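Local coordinates for protein OBCA, Oxalate Biosynthetic Component A (Burkholderia glumae, PDB 4NNB) that is a TIM-barrel protein that holds a magnesium ion and an oxaloacetate ion in its pocket, at residues Gly14-Phe19 with Ser279-Arg284; Tyr200-Pro205 with Val472-Gly477; Leu225-Leu230 with Asp259-Met264; Val316-Gln319 with Gly323-Asn326. All blocks are in the same frame, centred on the assembly; numbering follows the deposited sequence.

Contact 1: Gly14-Phe19 with Ser279-Arg284; sequences GAVPKF and SVRGDR. With OAA (oxaloacetate ion), chain C.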
loop_
_atom_site.group_PDB
_atom_site.type_symbol
_atom_site.label_atom_id
_atom_site.label_comp_id
_atom_site.label_asym_id
_atom_site.label_seq_id
_atom_site.Cartn_x
_atom_site.Cartn_y
_atom_site.Cartn_z
ATOM N N GLY A 14 1.002 0.080 -5.725
ATOM C CA GLY A 14 1.891 1.101 -5.215
ATOM C C GLY A 14 3.368 0.879 -5.467
ATOM O O GLY A 14 3.774 0.017 -6.253
ATOM N N ALA A 15 4.166 1.677 -4.771
ATOM C CA ALA A 15 5.614 1.632 -4.868
ATOM C C ALA A 15 6.265 0.881 -3.704
ATOM O O ALA A 15 7.326 0.275 -3.865
ATOM C CB ALA A 15 6.163 3.048 -4.942
ATOM N N VAL A 16 5.640 0.930 -2.533
ATOM C CA VAL A 16 6.335 0.555 -1.298
ATOM C C VAL A 16 6.151 -0.890 -0.794
ATOM O O VAL A 16 7.148 -1.574 -0.511
ATOM C CB VAL A 16 6.066 1.581 -0.167
ATOM C CG1 VAL A 16 6.713 1.131 1.141
ATOM C CG2 VAL A 16 6.590 2.966 -0.587
ATOM N N PRO A 17 4.897 -1.367 -0.674
ATOM C CA PRO A 17 4.782 -2.703 -0.068
ATOM C C PRO A 17 5.391 -3.815 -0.944
ATOM O O PRO A 17 5.571 -3.623 -2.155
ATOM C CB PRO A 17 3.264 -2.894 0.083
ATOM C CG PRO A 17 2.649 -1.995 -0.948
ATOM C CD PRO A 17 3.583 -0.789 -1.002
ATOM N N LYS A 18 5.713 -4.959 -0.343
ATOM C CA LYS A 18 6.258 -6.076 -1.111
ATOM C C LYS A 18 5.429 -7.358 -0.940
ATOM O O LYS A 18 4.791 -7.561 0.089
ATOM C CB LYS A 18 7.733 -6.323 -0.727
ATOM C CG LYS A 18 8.694 -5.197 -1.150
ATOM C CD LYS A 18 10.153 -5.518 -0.801
ATOM C CE LYS A 18 10.673 -6.687 -1.634
ATOM N NZ LYS A 18 12.072 -7.104 -1.276
ATOM N N PHE A 19 5.435 -8.207 -1.962
ATOM C CA PHE A 19 4.796 -9.511 -1.873
ATOM C C PHE A 19 5.634 -10.430 -0.986
ATOM O O PHE A 19 6.863 -10.431 -1.056
ATOM C CB PHE A 19 4.626 -10.123 -3.270
ATOM C CG PHE A 19 4.282 -11.596 -3.262
ATOM C CD1 PHE A 19 2.987 -12.026 -2.978
ATOM C CD2 PHE A 19 5.256 -12.548 -3.545
ATOM C CE1 PHE A 19 2.672 -13.385 -2.973
ATOM C CE2 PHE A 19 4.955 -13.906 -3.533
ATOM C CZ PHE A 19 3.660 -14.326 -3.257
ATOM N N SER A 279 4.885 7.839 -11.458
ATOM C CA SER A 279 5.875 8.064 -10.406
ATOM C C SER A 279 7.202 7.319 -10.644
ATOM O O SER A 279 7.211 6.199 -11.169
ATOM C CB SER A 279 5.264 7.651 -9.066
ATOM O OG SER A 279 6.245 7.607 -8.063
ATOM N N VAL A 280 8.327 7.939 -10.279
ATOM C CA VAL A 280 9.597 7.197 -10.265
ATOM C C VAL A 280 10.166 7.055 -8.848
ATOM O O VAL A 280 11.383 6.945 -8.651
ATOM C CB VAL A 280 10.659 7.783 -11.233
ATOM C CG1 VAL A 280 10.188 7.661 -12.672
ATOM C CG2 VAL A 280 10.979 9.237 -10.892
ATOM N N ARG A 281 9.260 7.042 -7.876
ATOM C CA ARG A 281 9.608 6.795 -6.480
ATOM C C ARG A 281 10.529 5.583 -6.345
ATOM O O ARG A 281 10.320 4.548 -6.997
ATOM C CB ARG A 281 8.337 6.588 -5.641
ATOM C CG ARG A 281 8.548 5.745 -4.377
ATOM C CD ARG A 281 8.300 6.493 -3.075
ATOM N NE ARG A 281 6.892 6.492 -2.717
ATOM C CZ ARG A 281 6.407 6.392 -1.479
ATOM N NH1 ARG A 281 7.202 6.291 -0.422
ATOM N NH2 ARG A 281 5.099 6.403 -1.306
ATOM N N GLY A 282 11.562 5.739 -5.521
ATOM C CA GLY A 282 12.539 4.688 -5.290
ATOM C C GLY A 282 13.636 4.728 -6.333
ATOM O O GLY A 282 14.672 4.078 -6.190
ATOM N N ASP A 283 13.409 5.506 -7.383
ATOM C CA ASP A 283 14.277 5.486 -8.547
ATOM C C ASP A 283 14.630 6.900 -8.972
ATOM O O ASP A 283 14.135 7.400 -9.986
ATOM C CB ASP A 283 13.591 4.735 -9.695
ATOM C CG ASP A 283 14.473 4.583 -10.918
ATOM O OD1 ASP A 283 15.627 5.063 -10.913
ATOM O OD2 ASP A 283 13.995 3.991 -11.907
ATOM N N ARG A 284 15.489 7.543 -8.189
ATOM C CA ARG A 284 16.159 8.768 -8.615
ATOM C C ARG A 284 16.875 8.577 -9.958
ATOM O O ARG A 284 17.083 7.445 -10.404
ATOM C CB ARG A 284 17.169 9.184 -7.552
ATOM C CG ARG A 284 18.016 8.026 -7.037
ATOM C CD ARG A 284 19.047 8.508 -6.030
ATOM N NE ARG A 284 19.651 9.757 -6.482
ATOM C CZ ARG A 284 20.778 10.264 -6.000
ATOM N NH1 ARG A 284 21.441 9.626 -5.042
ATOM N NH2 ARG A 284 21.243 11.409 -6.482
HETATM O O1 OAA C . 1.967 9.267 -8.977
HETATM O O2 OAA C . 1.376 7.187 -8.289
HETATM O O4 OAA C . 4.158 6.991 -3.854
HETATM O O5 OAA C . 5.261 8.190 -5.476
HETATM O O3 OAA C . 2.406 6.236 -5.968
HETATM C C1 OAA C . 1.991 8.319 -8.075
HETATM C C2 OAA C . 2.742 8.570 -6.786
HETATM C C3 OAA C . 3.078 7.348 -5.962
HETATM C C4 OAA C . 4.233 7.508 -5.055
#

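Contact 2: Tyr200-Pro205 with Val472-Gly477; sequences YLPITP and VGLEDG. With MG (magnesium ion), chain B; OAA (oxaloacetate ion), chain C.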
loop_
_atom_site.group_PDB
_atom_site.type_symbol
_atom_site.label_atom_id
_atom_site.label_comp_id
_atom_site.label_asym_id
_atom_site.label_seq_id
_atom_site.Cartn_x
_atom_site.Cartn_y
_atom_site.Cartn_z
ATOM N N TYR A 200 -0.795 -11.150 -0.449
ATOM C CA TYR A 200 -1.786 -10.917 -1.506
ATOM C C TYR A 200 -1.449 -9.746 -2.452
ATOM O O TYR A 200 -2.251 -9.399 -3.321
ATOM C CB TYR A 200 -3.173 -10.698 -0.898
ATOM C CG TYR A 200 -3.518 -11.689 0.183
ATOM C CD1 TYR A 200 -3.701 -13.036 -0.122
ATOM C CD2 TYR A 200 -3.648 -11.283 1.509
ATOM C CE1 TYR A 200 -4.024 -13.967 0.877
ATOM C CE2 TYR A 200 -3.969 -12.206 2.521
ATOM C CZ TYR A 200 -4.151 -13.546 2.193
ATOM O OH TYR A 200 -4.468 -14.471 3.172
ATOM N N LEU A 201 -0.281 -9.137 -2.277
ATOM C CA LEU A 201 0.135 -8.045 -3.159
ATOM C C LEU A 201 0.386 -8.532 -4.587
ATOM O O LEU A 201 1.227 -9.408 -4.808
ATOM C CB LEU A 201 1.412 -7.381 -2.643
ATOM C CG LEU A 201 1.729 -6.070 -3.376
ATOM C CD1 LEU A 201 0.849 -4.949 -2.831
ATOM C CD2 LEU A 201 3.221 -5.718 -3.261
ATOM N N PRO A 202 -0.328 -7.953 -5.565
ATOM C CA PRO A 202 -0.149 -8.358 -6.968
ATOM C C PRO A 202 0.981 -7.600 -7.650
ATOM O O PRO A 202 0.966 -6.361 -7.730
ATOM C CB PRO A 202 -1.486 -7.995 -7.617
ATOM C CG PRO A 202 -1.983 -6.797 -6.799
ATOM C CD PRO A 202 -1.382 -6.930 -5.401
ATOM N N ILE A 203 1.959 -8.349 -8.148
ATOM C CA ILE A 203 3.118 -7.720 -8.768
ATOM C C ILE A 203 3.368 -8.186 -10.203
ATOM O O ILE A 203 4.338 -7.772 -10.836
ATOM C CB ILE A 203 4.365 -7.924 -7.913
ATOM C CG1 ILE A 203 4.699 -9.414 -7.767
ATOM C CG2 ILE A 203 4.166 -7.287 -6.545
ATOM C CD1 ILE A 203 5.967 -9.657 -6.954
ATOM N N THR A 204 2.479 -9.027 -10.718
ATOM C CA THR A 204 2.610 -9.528 -12.085
ATOM C C THR A 204 1.401 -9.093 -12.894
ATOM O O THR A 204 0.353 -8.773 -12.320
ATOM C CB THR A 204 2.710 -11.065 -12.118
ATOM O OG1 THR A 204 1.474 -11.628 -11.675
ATOM C CG2 THR A 204 3.839 -11.551 -11.233
ATOM N N PRO A 205 1.538 -9.068 -14.231
ATOM C CA PRO A 205 0.398 -8.666 -15.063
ATOM C C PRO A 205 -0.866 -9.471 -14.770
ATOM O O PRO A 205 -1.962 -8.892 -14.721
ATOM C CB PRO A 205 0.893 -8.950 -16.481
ATOM C CG PRO A 205 2.385 -8.717 -16.397
ATOM C CD PRO A 205 2.780 -9.221 -15.021
ATOM N N VAL A 472 -8.614 3.647 -1.517
ATOM C CA VAL A 472 -8.052 2.650 -0.599
ATOM C C VAL A 472 -7.282 1.643 -1.442
ATOM O O VAL A 472 -7.419 1.627 -2.664
ATOM C CB VAL A 472 -9.154 1.896 0.180
ATOM C CG1 VAL A 472 -9.813 2.815 1.196
ATOM C CG2 VAL A 472 -10.186 1.324 -0.791
ATOM N N GLY A 473 -6.473 0.813 -0.794
ATOM C CA GLY A 473 -5.796 -0.269 -1.487
ATOM C C GLY A 473 -4.477 -0.603 -0.819
ATOM O O GLY A 473 -3.999 0.179 0.004
ATOM N N LEU A 474 -3.872 -1.735 -1.185
ATOM C CA LEU A 474 -2.590 -2.147 -0.590
ATOM C C LEU A 474 -1.465 -1.106 -0.745
ATOM O O LEU A 474 -0.554 -1.033 0.092
ATOM C CB LEU A 474 -2.154 -3.511 -1.134
ATOM C CG LEU A 474 -3.089 -4.692 -0.833
ATOM C CD1 LEU A 474 -2.390 -6.037 -1.129
ATOM C CD2 LEU A 474 -3.568 -4.636 0.615
ATOM N N GLU A 475 -1.531 -0.296 -1.798
ATOM C CA GLU A 475 -0.613 0.843 -1.935
ATOM C C GLU A 475 -0.566 1.727 -0.690
ATOM O O GLU A 475 0.511 2.168 -0.272
ATOM C CB GLU A 475 -1.002 1.694 -3.156
ATOM C CG GLU A 475 -0.208 3.003 -3.276
ATOM C CD GLU A 475 -0.279 3.593 -4.678
ATOM O OE1 GLU A 475 0.382 4.624 -4.938
ATOM O OE2 GLU A 475 -1.018 3.034 -5.515
ATOM N N ASP A 476 -1.725 1.983 -0.090
ATOM C CA ASP A 476 -1.815 2.928 1.033
ATOM C C ASP A 476 -1.805 2.289 2.427
ATOM O O ASP A 476 -1.314 2.891 3.383
ATOM C CB ASP A 476 -3.062 3.799 0.876
ATOM C CG ASP A 476 -3.071 4.542 -0.439
ATOM O OD1 ASP A 476 -4.150 4.677 -1.062
ATOM O OD2 ASP A 476 -1.982 4.961 -0.863
ATOM N N GLY A 477 -2.357 1.083 2.538
ATOM C CA GLY A 477 -2.349 0.348 3.795
ATOM C C GLY A 477 -2.640 -1.120 3.556
ATOM O O GLY A 477 -3.382 -1.460 2.634
HETATM MG MG MG B . 0.802 5.641 -6.823
HETATM O O1 OAA C . 1.967 9.267 -8.977
HETATM O O2 OAA C . 1.376 7.187 -8.289
HETATM O O4 OAA C . 4.158 6.991 -3.854
HETATM O O5 OAA C . 5.261 8.190 -5.476
HETATM O O3 OAA C . 2.406 6.236 -5.968
HETATM C C1 OAA C . 1.991 8.319 -8.075
HETATM C C2 OAA C . 2.742 8.570 -6.786
HETATM C C3 OAA C . 3.078 7.348 -5.962
HETATM C C4 OAA C . 4.233 7.508 -5.055
HETATM O O HOH W 1 -0.109 7.288 -5.570
#

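Contact 3: Leu225-Leu230 with Asp259-Met264; sequences LHTRDL and DAIVPM. With MG (magnesium ion), chain B; OAA (oxaloacetate ion), chain C.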
loop_
_atom_site.group_PDB
_atom_site.type_symbol
_atom_site.label_atom_id
_atom_site.label_comp_id
_atom_site.label_asym_id
_atom_site.label_seq_id
_atom_site.Cartn_x
_atom_site.Cartn_y
_atom_site.Cartn_z
ATOM N N LEU A 225 -2.790 2.211 -10.872
ATOM C CA LEU A 225 -1.850 1.113 -11.075
ATOM C C LEU A 225 -0.387 1.529 -10.973
ATOM O O LEU A 225 -0.005 2.608 -11.443
ATOM C CB LEU A 225 -2.077 0.503 -12.469
ATOM C CG LEU A 225 -3.419 -0.209 -12.670
ATOM C CD1 LEU A 225 -3.557 -0.749 -14.095
ATOM C CD2 LEU A 225 -3.551 -1.349 -11.651
ATOM N N HIS A 226 0.420 0.657 -10.367
ATOM C CA HIS A 226 1.871 0.668 -10.533
ATOM C C HIS A 226 2.299 -0.685 -11.095
ATOM O O HIS A 226 1.578 -1.684 -10.972
ATOM C CB HIS A 226 2.599 0.805 -9.192
ATOM C CG HIS A 226 2.500 2.154 -8.548
ATOM N ND1 HIS A 226 3.614 2.900 -8.230
ATOM C CD2 HIS A 226 1.430 2.856 -8.097
ATOM C CE1 HIS A 226 3.236 4.016 -7.627
ATOM N NE2 HIS A 226 1.917 4.014 -7.536
ATOM N N THR A 227 3.493 -0.721 -11.674
ATOM C CA THR A 227 4.170 -1.969 -11.990
ATOM C C THR A 227 5.460 -2.056 -11.180
ATOM O O THR A 227 5.914 -1.059 -10.609
ATOM C CB THR A 227 4.480 -2.086 -13.493
ATOM O OG1 THR A 227 5.083 -0.864 -13.952
ATOM C CG2 THR A 227 3.194 -2.347 -14.281
ATOM N N ARG A 228 6.038 -3.254 -11.126
ATOM C CA ARG A 228 7.261 -3.505 -10.370
ATOM C C ARG A 228 8.252 -4.270 -11.236
ATOM O O ARG A 228 7.862 -5.107 -12.043
ATOM C CB ARG A 228 6.978 -4.356 -9.123
ATOM C CG ARG A 228 5.959 -3.776 -8.138
ATOM C CD ARG A 228 6.418 -2.475 -7.509
ATOM N NE ARG A 228 5.497 -2.087 -6.444
ATOM C CZ ARG A 228 5.583 -2.532 -5.192
ATOM N NH1 ARG A 228 6.574 -3.353 -4.839
ATOM N NH2 ARG A 228 4.696 -2.142 -4.288
ATOM N N ASP A 229 9.538 -4.002 -11.033
ATOM C CA ASP A 229 10.598 -4.687 -11.772
ATOM C C ASP A 229 10.960 -5.995 -11.051
ATOM O O ASP A 229 11.427 -5.971 -9.912
ATOM C CB ASP A 229 11.798 -3.729 -11.887
ATOM C CG ASP A 229 13.079 -4.406 -12.362
ATOM O OD1 ASP A 229 13.015 -5.447 -13.036
ATOM O OD2 ASP A 229 14.163 -3.856 -12.067
ATOM N N LEU A 230 10.721 -7.132 -11.703
ATOM C CA LEU A 230 10.989 -8.441 -11.094
ATOM C C LEU A 230 12.162 -9.170 -11.757
ATOM O O LEU A 230 12.329 -10.374 -11.566
ATOM C CB LEU A 230 9.748 -9.346 -11.153
ATOM C CG LEU A 230 8.414 -8.830 -10.607
ATOM C CD1 LEU A 230 7.386 -9.955 -10.522
ATOM C CD2 LEU A 230 8.609 -8.174 -9.256
ATOM N N ASP A 259 1.511 -3.312 -21.475
ATOM C CA ASP A 259 1.052 -3.837 -22.768
ATOM C C ASP A 259 0.166 -5.061 -22.565
ATOM O O ASP A 259 -0.734 -5.337 -23.366
ATOM C CB ASP A 259 2.246 -4.220 -23.644
ATOM C CG ASP A 259 2.903 -3.016 -24.296
ATOM O OD1 ASP A 259 2.345 -1.898 -24.197
ATOM O OD2 ASP A 259 3.963 -3.208 -24.924
ATOM N N ALA A 260 0.423 -5.776 -21.478
ATOM C CA ALA A 260 -0.374 -6.941 -21.104
ATOM C C ALA A 260 -1.592 -6.524 -20.276
ATOM O O ALA A 260 -2.727 -6.908 -20.584
ATOM C CB ALA A 260 0.483 -7.943 -20.342
ATOM N N ILE A 261 -1.363 -5.715 -19.242
ATOM C CA ILE A 261 -2.435 -5.344 -18.311
ATOM C C ILE A 261 -3.599 -4.600 -18.960
ATOM O O ILE A 261 -4.760 -4.955 -18.738
ATOM C CB ILE A 261 -1.899 -4.532 -17.099
ATOM C CG1 ILE A 261 -0.965 -5.406 -16.264
ATOM C CG2 ILE A 261 -3.041 -4.005 -16.248
ATOM C CD1 ILE A 261 0.039 -4.631 -15.404
ATOM N N VAL A 262 -3.303 -3.567 -19.742
ATOM C CA VAL A 262 -4.367 -2.748 -20.313
ATOM C C VAL A 262 -5.406 -3.567 -21.106
ATOM O O VAL A 262 -6.597 -3.484 -20.805
ATOM C CB VAL A 262 -3.831 -1.534 -21.120
ATOM C CG1 VAL A 262 -4.966 -0.833 -21.833
ATOM C CG2 VAL A 262 -3.082 -0.562 -20.180
ATOM N N PRO A 263 -4.968 -4.378 -22.091
ATOM C CA PRO A 263 -6.004 -5.149 -22.798
ATOM C C PRO A 263 -6.570 -6.325 -21.985
ATOM O O PRO A 263 -7.721 -6.700 -22.219
ATOM C CB PRO A 263 -5.268 -5.669 -24.036
ATOM C CG PRO A 263 -3.850 -5.759 -23.612
ATOM C CD PRO A 263 -3.638 -4.574 -22.695
ATOM N N MET A 264 -5.807 -6.894 -21.055
ATOM C CA MET A 264 -6.344 -8.004 -20.264
ATOM C C MET A 264 -7.481 -7.511 -19.374
ATOM O O MET A 264 -8.531 -8.152 -19.275
ATOM C CB MET A 264 -5.250 -8.729 -19.467
ATOM C CG MET A 264 -4.308 -9.543 -20.359
ATOM S SD MET A 264 -3.111 -10.552 -19.461
ATOM C CE MET A 264 -2.599 -9.412 -18.214
HETATM MG MG MG B . 0.802 5.641 -6.823
HETATM O O1 OAA C . 1.967 9.267 -8.977
HETATM O O2 OAA C . 1.376 7.187 -8.289
HETATM O O4 OAA C . 4.158 6.991 -3.854
HETATM O O5 OAA C . 5.261 8.190 -5.476
HETATM O O3 OAA C . 2.406 6.236 -5.968
HETATM C C1 OAA C . 1.991 8.319 -8.075
HETATM C C2 OAA C . 2.742 8.570 -6.786
HETATM C C3 OAA C . 3.078 7.348 -5.962
HETATM C C4 OAA C . 4.233 7.508 -5.055
HETATM O O HOH W 1 -0.109 7.288 -5.570
#

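Contact 4: Val316-Gln319 with Gly323-Asn326; sequences VVFQ and GYDN. With OAA (oxaloacetate ion), chain C.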
loop_
_atom_site.group_PDB
_atom_site.type_symbol
_atom_site.label_atom_id
_atom_site.label_comp_id
_atom_site.label_asym_id
_atom_site.label_seq_id
_atom_site.Cartn_x
_atom_site.Cartn_y
_atom_site.Cartn_z
ATOM N N VAL A 316 8.553 15.823 -5.118
ATOM C CA VAL A 316 7.898 15.123 -4.008
ATOM C C VAL A 316 9.011 14.627 -3.088
ATOM O O VAL A 316 9.812 13.794 -3.486
ATOM C CB VAL A 316 7.032 13.948 -4.509
ATOM C CG1 VAL A 316 6.422 13.186 -3.329
ATOM C CG2 VAL A 316 5.911 14.463 -5.405
ATOM N N VAL A 317 9.085 15.180 -1.882
ATOM C CA VAL A 317 10.199 14.904 -0.987
ATOM C C VAL A 317 9.652 14.334 0.319
ATOM O O VAL A 317 9.372 15.084 1.264
ATOM C CB VAL A 317 11.016 16.183 -0.688
ATOM C CG1 VAL A 317 12.298 15.821 0.071
ATOM C CG2 VAL A 317 11.350 16.950 -1.998
ATOM N N PHE A 318 9.473 13.013 0.359
ATOM C CA PHE A 318 8.926 12.349 1.545
ATOM C C PHE A 318 9.866 12.531 2.736
ATOM O O PHE A 318 11.071 12.314 2.610
ATOM C CB PHE A 318 8.780 10.844 1.303
ATOM C CG PHE A 318 7.817 10.477 0.206
ATOM C CD1 PHE A 318 8.285 10.136 -1.055
ATOM C CD2 PHE A 318 6.451 10.443 0.441
ATOM C CE1 PHE A 318 7.401 9.781 -2.071
ATOM C CE2 PHE A 318 5.560 10.082 -0.573
ATOM C CZ PHE A 318 6.042 9.757 -1.828
ATOM N N GLN A 319 9.324 12.895 3.893
ATOM C CA GLN A 319 10.154 12.955 5.098
ATOM C C GLN A 319 10.785 11.604 5.381
ATOM O O GLN A 319 11.922 11.534 5.841
ATOM C CB GLN A 319 9.361 13.463 6.301
ATOM C CG GLN A 319 8.962 14.934 6.178
ATOM C CD GLN A 319 8.651 15.560 7.518
ATOM O OE1 GLN A 319 9.142 15.103 8.554
ATOM N NE2 GLN A 319 7.827 16.604 7.513
ATOM N N GLY A 323 11.895 10.220 -2.322
ATOM C CA GLY A 323 11.132 11.039 -3.259
ATOM C C GLY A 323 11.682 11.173 -4.673
ATOM O O GLY A 323 12.640 10.500 -5.050
ATOM N N TYR A 324 11.072 12.053 -5.462
ATOM C CA TYR A 324 11.472 12.229 -6.863
ATOM C C TYR A 324 11.071 13.611 -7.364
ATOM O O TYR A 324 10.052 14.180 -6.946
ATOM C CB TYR A 324 10.848 11.150 -7.770
ATOM C CG TYR A 324 9.359 11.034 -7.588
ATOM C CD1 TYR A 324 8.831 10.332 -6.513
ATOM C CD2 TYR A 324 8.474 11.637 -8.477
ATOM C CE1 TYR A 324 7.471 10.229 -6.318
ATOM C CE2 TYR A 324 7.098 11.536 -8.286
ATOM C CZ TYR A 324 6.614 10.824 -7.199
ATOM O OH TYR A 324 5.264 10.699 -6.973
ATOM N N ASP A 325 11.871 14.135 -8.281
ATOM C CA ASP A 325 11.632 15.470 -8.829
ATOM C C ASP A 325 10.539 15.440 -9.887
ATOM O O ASP A 325 10.268 14.407 -10.511
ATOM C CB ASP A 325 12.929 16.023 -9.441
ATOM C CG ASP A 325 12.888 17.546 -9.662
ATOM O OD1 ASP A 325 11.992 18.232 -9.129
ATOM O OD2 ASP A 325 13.777 18.047 -10.364
ATOM N N ASN A 326 9.899 16.586 -10.058
ATOM C CA ASN A 326 9.060 16.840 -11.205
ATOM C C ASN A 326 9.380 18.253 -11.657
ATOM O O ASN A 326 8.760 19.202 -11.198
ATOM C CB ASN A 326 7.579 16.703 -10.842
ATOM C CG ASN A 326 7.227 15.294 -10.340
ATOM O OD1 ASN A 326 6.960 14.387 -11.134
ATOM N ND2 ASN A 326 7.251 15.111 -9.023
HETATM O O1 OAA C . 1.967 9.267 -8.977
HETATM O O2 OAA C . 1.376 7.187 -8.289
HETATM O O4 OAA C . 4.158 6.991 -3.854
HETATM O O5 OAA C . 5.261 8.190 -5.476
HETATM O O3 OAA C . 2.406 6.236 -5.968
HETATM C C1 OAA C . 1.991 8.319 -8.075
HETATM C C2 OAA C . 2.742 8.570 -6.786
HETATM C C3 OAA C . 3.078 7.348 -5.962
HETATM C C4 OAA C . 4.233 7.508 -5.055
HETATM O O HOH W 2 12.264 11.742 -0.421
#

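Contact 1: Gly14-Phe19 with Ser279-Arg284
Ala15 and Val16 pack against the side chain of Arg281 at the mouth of a TIM barrel, where the loops following strands 5-10 and 273-276 meet beside the bound oxaloacetate ion. The contact illustrates how a flat cation can be oriented by apolar neighbours while its edge does the binding. Val16 CG2 lies 3.3 Å above the guanidinium plane of Arg281, displaced toward the rim, with Arg281 NH1 the closest atom at 3.4 Å. The opposite face is taken by Phe318 in a cation-pi contact, so the group is held between a methyl and an aromatic ring. Ala15 instead meets the aliphatic part of the chain, its CB 3.6 Å from Arg281 CG. That chain leaves with CG anti to the backbone N (chi1 154°) and then bends at chi2 and chi3, which brings the guanidinium back alongside the ligand. There its edge is in plane with oxaloacetate O4, which receives hydrogen bonds from both NE and NH2 of Arg281, a fork that fixes the rotation of the group. Ser279 handles the other oxygen of the same carboxylate. Its OG accepts from Arg281 N at 165° in an ST turn, tying the serine to the residue that shares its ligand, and gives its own hydrogen to oxaloacetate O5, with 2.8 Å between Ser279 OG and O5.

Contact 2: Tyr200-Pro205 with Val472-Gly477
Leu474 fits against Leu201, with the carbonyl O of Tyr200 and the ring of Pro202 at its margins, joining the loop that precedes helix 205-217 to the one that leaves barrel strand 469-472. The tight part is wholly apolar. Leu201 CD1 sits 3.7 Å from Leu474 CB, and Leu474 CD1 lies over the backbone of the partner, 3.8 Å from Leu201 CA. The two leucines run past each other in opposite directions. With CG of Leu201 anti to the backbone N (chi1 -169°), its CD1 branch is brought round to the flank of Leu474. Toward the margins the fit slackens: Pro202 CD is 4.5 Å from Leu474 CD1, and Tyr200 contributes its carbonyl O while its ring leads off to a hydrogen bond between its OH and Arg493. One residue on, Glu475 extends to the pocket, where OE1 binds the magnesium ion at 2.2 Å; OE2 stays 3.4 Å from the metal, so the carboxylate uses one oxygen. Water 1, His224, His226 and oxaloacetate O2 and O3 complete the set. Behind Glu475 the turn is closed by Gly473 O, which accepts from the backbone N of both Asp476 and Gly477. Undirected apolar packing at Leu474 thus gives way to one-oxygen metal coordination at Glu475, whose carboxylate probably balances part of the magnesium ion's charge.

Contact 3: Leu225-Leu230 with Asp259-Met264
One isoleucine serves two residues of the broken strand 222-229 here: Ile261 sends CG2 to Leu225 and CD1 to Thr227, while His226 between them turns the other way and binds magnesium. Both meetings are apolar, with Leu225 CD1 3.9 Å from Ile261 CG2 and Thr227 CG2 4.1 Å from Ile261 CD1, and in each the two side chains overlap flank to flank. Thr227 is sorted by its first torsion (chi1 48°), which puts CG2 anti to the carbonyl carbon and facing the helix; OG1 is left to hydrogen-bond with Gln252 O and Val254 N. The arrangement is that of a TIM barrel, in which the outward side chains of a strand receive a covering helix, here 255-268, and the inward ones line the pocket. That helix is kinked at Pro263, whose N makes no bond to the preceding turn, and helix 205-217 closes over the same patch through Ile208. On the inner side, His226 NE2 lies 2.1 Å from the magnesium ion, which oxaloacetate chelates through O2 and O3. Asn251 OD1 is hydrogen-bonded to His226 ND1, a second-shell bond that, with the metal at NE2, helps set how the ring is turned.

Contact 4: Val316-Gln319 with Gly323-Asn326
The rings of Phe318 and Tyr324 each present a face to Val316, whose branches are shared between them. Over the phenylalanine, Val316 CG1 stands 3.7 Å above the plane, offset toward the rim; Arg281 covers the other face, and Gly323 CA approaches the edge near CD1. Over the tyrosine, Val316 CB makes a CH-pi contact, 4.3 Å from the ring centroid and 17° off the normal, while CG2 reaches CZ. The rings themselves touch obliquely, Phe318 CE1 to Tyr324 CE1. The backbones beneath form a single antiparallel bridge, a hydrogen-bonded pair just before short strand 317-318, an outer strand of the small sheet it makes with 383-386 and 393-395. Val316 N gives a nearly straight bond to Tyr324 O (2.9 Å, 174°), and Tyr324 N returns a more bent one to Val316 O (142°). Val316 O also receives a CA-H...O contact from Gly323 CA at 3.1 Å. Beyond the bridge, Asn326 ND2 is 3.9 Å from Val316 CG2; the amide is secured by Ala314 O at ND2 and Arg292 at OD1. Both rings line the ligand pocket: oxaloacetate O5 lies at the edge of the tyrosine ring, 2.9 Å from Tyr324 OH, and Phe318 CZ is 3.9 Å from oxaloacetate O4.

How the contacts relate
All four contacts surround one oxaloacetate ion at the mouth of the TIM barrel. Contacts 1 to 3 hang on strands 5-10, 222-229, 273-276 and 469-472 of the barrel sheet; contact 4 follows strand 308-311 of the same sheet. Contact 1 is central, touching each of the others, with centres 11 to 14 Å away. Contacts 3 and 4 are the most distant pair, with centres 24 Å and nearest atoms about 7 Å apart. Contacts 2 and 3 share the magnesium ion, whereas contacts 1 and 4 meet at the ligand's other carboxylate. Along the chain contacts 1 and 2 interlock, contact 3 lies within both, and contact 4 comes after contact 1, so distant loops form one pocket.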